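Local coordinates for protein chitinase (Chromobacterium violaceum, PDB 4TXG) that probably hydrolyses the glycosidic bonds of chitin, as a family 18 chitinase with a carbohydrate-binding module, at residues A606-W611 with T627-L632. Sequence-based numbering, arbitrary orientation.
Sequences AGDYDW and TLTSLL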
ATOM      1  N   ALA A 606       4.222 -17.270  -2.517  1.00  8.06           N
ATOM      2  CA  ALA A 606       4.213 -18.463  -3.368  1.00  8.63           C
ATOM      3  C   ALA A 606       4.704 -18.208  -4.796  1.00 10.25           C
ATOM      4  O   ALA A 606       4.953 -19.155  -5.546  1.00 11.60           O
ATOM      5  CB  ALA A 606       2.821 -19.063  -3.410  1.00 10.24           C
ATOM      6  N   GLY A 607       4.837 -16.945  -5.178  1.00  8.19           N
ATOM      7  CA  GLY A 607       5.301 -16.621  -6.517  1.00  7.73           C
ATOM      8  C   GLY A 607       6.814 -16.566  -6.682  1.00  7.78           C
ATOM      9  O   GLY A 607       7.314 -16.534  -7.809  1.00  8.37           O
ATOM     10  N   ASP A 608       7.550 -16.529  -5.574  1.00  7.81           N
ATOM     11  CA  ASP A 608       9.018 -16.461  -5.640  1.00  8.32           C
ATOM     12  C   ASP A 608       9.554 -17.807  -6.137  1.00 11.25           C
ATOM     13  O   ASP A 608       8.856 -18.825  -6.056  1.00 10.66           O
ATOM     14  CB  ASP A 608       9.595 -16.102  -4.268  1.00  8.36           C
ATOM     15  CG  ASP A 608      11.025 -15.570  -4.337  1.00 10.69           C
ATOM     16  OD1 ASP A 608      11.617 -15.515  -5.438  1.00 12.26           O
ATOM     17  OD2 ASP A 608      11.552 -15.211  -3.263  1.00 10.31           O
ATOM     18  N   TYR A 609      10.785 -17.821  -6.643  1.00 11.20           N
ATOM     19  CA  TYR A 609      11.249 -18.967  -7.418  1.00 10.71           C
ATOM     20  C   TYR A 609      12.659 -19.445  -7.079  1.00 10.37           C
ATOM     21  O   TYR A 609      13.451 -18.709  -6.503  1.00 11.76           O
ATOM     22  CB  TYR A 609      11.182 -18.629  -8.912  1.00 12.27           C
ATOM     23  CG  TYR A 609      12.054 -17.461  -9.348  1.00 11.19           C
ATOM     24  CD1 TYR A 609      13.395 -17.659  -9.688  1.00 14.07           C
ATOM     25  CD2 TYR A 609      11.536 -16.175  -9.447  1.00 13.40           C
ATOM     26  CE1 TYR A 609      14.195 -16.607 -10.097  1.00 15.99           C
ATOM     27  CE2 TYR A 609      12.335 -15.113  -9.868  1.00 12.20           C
ATOM     28  CZ  TYR A 609      13.661 -15.340 -10.187  1.00 14.69           C
ATOM     29  OH  TYR A 609      14.466 -14.301 -10.598  1.00 16.18           O
ATOM     30  N   ASP A 610      12.941 -20.697  -7.440  1.00 10.68           N
ATOM     31  CA  ASP A 610      14.287 -21.265  -7.455  1.00 14.30           C
ATOM     32  C   ASP A 610      14.390 -22.277  -8.585  1.00 11.55           C
ATOM     33  O   ASP A 610      13.381 -22.842  -9.021  1.00 13.99           O
ATOM     34  CB  ASP A 610      14.631 -21.964  -6.133  1.00 13.28           C
ATOM     35  CG  ASP A 610      15.201 -21.022  -5.090  1.00 18.83           C
ATOM     36  OD1 ASP A 610      16.097 -20.214  -5.419  1.00 20.99           O
ATOM     37  OD2 ASP A 610      14.761 -21.112  -3.928  1.00 19.44           O
ATOM     38  N   TRP A 611      15.609 -22.516  -9.050  1.00 12.74           N
ATOM     39  CA  TRP A 611      15.851 -23.608  -9.981  1.00 14.67           C
ATOM     40  C   TRP A 611      15.848 -24.931  -9.230  1.00 13.87           C
ATOM     41  O   TRP A 611      16.573 -25.099  -8.247  1.00 15.64           O
ATOM     42  CB  TRP A 611      17.181 -23.424 -10.713  1.00 14.69           C
ATOM     43  CG  TRP A 611      17.464 -24.510 -11.713  1.00 16.83           C
ATOM     44  CD1 TRP A 611      18.345 -25.542 -11.575  1.00 18.54           C
ATOM     45  CD2 TRP A 611      16.855 -24.673 -13.002  1.00 16.52           C
ATOM     46  NE1 TRP A 611      18.333 -26.334 -12.702  1.00 16.81           N
ATOM     47  CE2 TRP A 611      17.423 -25.824 -13.587  1.00 18.21           C
ATOM     48  CE3 TRP A 611      15.885 -23.961 -13.713  1.00 17.32           C
ATOM     49  CZ2 TRP A 611      17.049 -26.277 -14.856  1.00 19.39           C
ATOM     50  CZ3 TRP A 611      15.520 -24.409 -14.970  1.00 19.51           C
ATOM     51  CH2 TRP A 611      16.104 -25.552 -15.531  1.00 19.00           C
ATOM     52  N   THR A 627      14.412 -16.970  -4.386  1.00 10.04           N
ATOM     53  CA  THR A 627      15.457 -16.146  -5.014  1.00  9.15           C
ATOM     54  C   THR A 627      15.280 -14.638  -4.780  1.00  9.18           C
ATOM     55  O   THR A 627      16.222 -13.950  -4.372  1.00  9.45           O
ATOM     56  CB  THR A 627      15.534 -16.419  -6.524  1.00 13.14           C
ATOM     57  OG1 THR A 627      16.017 -17.750  -6.724  1.00 14.85           O
ATOM     58  CG2 THR A 627      16.491 -15.439  -7.210  1.00 12.20           C
ATOM     59  N   LEU A 628      14.084 -14.117  -5.020  1.00  8.43           N
ATOM     60  CA  LEU A 628      13.892 -12.671  -4.906  1.00  8.54           C
ATOM     61  C   LEU A 628      13.923 -12.190  -3.446  1.00 10.57           C
ATOM     62  O   LEU A 628      14.533 -11.166  -3.131  1.00  9.16           O
ATOM     63  CB  LEU A 628      12.581 -12.248  -5.575  1.00  9.38           C
ATOM     64  CG  LEU A 628      12.479 -12.589  -7.063  1.00 12.00           C
ATOM     65  CD1 LEU A 628      11.184 -12.027  -7.644  1.00 10.82           C
ATOM     66  CD2 LEU A 628      13.691 -12.080  -7.851  1.00 13.82           C
ATOM     67  N   THR A 629      13.285 -12.933  -2.555  1.00  7.81           N
ATOM     68  CA  THR A 629      13.330 -12.588  -1.141  1.00  7.56           C
ATOM     69  C   THR A 629      14.757 -12.711  -0.604  1.00  9.92           C
ATOM     70  O   THR A 629      15.183 -11.910   0.226  1.00 10.61           O
ATOM     71  CB  THR A 629      12.362 -13.466  -0.340  1.00 11.35           C
ATOM     72  OG1 THR A 629      11.024 -13.163  -0.758  1.00 10.14           O
ATOM     73  CG2 THR A 629      12.486 -13.194   1.149  1.00 11.63           C
ATOM     74  N   SER A 630      15.505 -13.697  -1.098  1.00 10.37           N
ATOM     75  CA  SER A 630      16.890 -13.864  -0.671  1.00 10.44           C
ATOM     76  C   SER A 630      17.754 -12.693  -1.129  1.00 12.99           C
ATOM     77  O   SER A 630      18.656 -12.247  -0.410  1.00 10.26           O
ATOM     78  CB  SER A 630      17.472 -15.180  -1.197  1.00 12.92           C
ATOM     79  OG  SER A 630      16.843 -16.290  -0.574  1.00 14.85           O
ATOM     80  N   LEU A 631      17.480 -12.203  -2.332  1.00 10.81           N
ATOM     81  CA  LEU A 631      18.198 -11.042  -2.846  1.00 11.07           C
ATOM     82  C   LEU A 631      17.888  -9.817  -2.000  1.00  8.92           C
ATOM     83  O   LEU A 631      18.795  -9.068  -1.637  1.00 10.48           O
ATOM     84  CB  LEU A 631      17.840 -10.780  -4.311  1.00 13.23           C
ATOM     85  CG  LEU A 631      18.420  -9.512  -4.953  1.00 13.04           C
ATOM     86  CD1 LEU A 631      19.939  -9.503  -4.908  1.00 14.85           C
ATOM     87  CD2 LEU A 631      17.919  -9.393  -6.400  1.00 14.76           C
ATOM     88  N   LEU A 632      16.611  -9.613  -1.684  1.00  7.63           N
ATOM     89  CA  LEU A 632      16.228  -8.497  -0.816  1.00  9.15           C
ATOM     90  C   LEU A 632      16.915  -8.602   0.555  1.00  9.32           C
ATOM     91  O   LEU A 632      17.503  -7.636   1.053  1.00  8.66           O
ATOM     92  CB  LEU A 632      14.706  -8.451  -0.635  1.00  9.33           C
ATOM     93  CG  LEU A 632      13.881  -7.995  -1.833  1.00  9.94           C
ATOM     94  CD1 LEU A 632      12.400  -8.238  -1.570  1.00 11.71           C
ATOM     95  CD2 LEU A 632      14.148  -6.530  -2.140  1.00 12.57           C
TER
HETATM   96  O   HOH W   1      10.206 -15.688  -1.000  1.00 15.15           O
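The phenol ring of Tyr609 takes Thr627 over one face, with CB 4.2 Å from the ring centroid in a CH-pi contact, while Leu628 reaches the ring obliquely, its CG 3.8 Å from Tyr609 CE2. Tyrosine suits the place by adding to that flat face a hydroxyl that bonds to Glu582 OE1. The second flat group, the Asp608 carboxylate, faces the first turn of helix 627-636. Asp608 OD1 accepts Leu628 N through its syn lone pair, 2.9 Å away, and OD2 takes Thr629 N almost straight (171°) from the syn side, somewhat out of plane. With CG anti to the backbone N (chi1 -161°), this short side chain presents two acceptors to amides that lack partners within the helix. OD1 also accepts Tyr609 N, and a water links OD2 to Thr629 OG1, which also bonds to Tyr463 OH. The helix begins shortly after the antiparallel hairpin 609-612/621-624, nearly perpendicular (105°) to its first strand, and Thr629 and Leu632 pack on TIM-barrel strand 599-603. Thr627 N donates to Tyr609 O at 2.9 Å. Threonine brings both a carbon for the ring and a hydroxyl, OG1, 2.7 Å from Tyr609 O and 2.8 Å from Asp610 OD1, its single proton able to serve either.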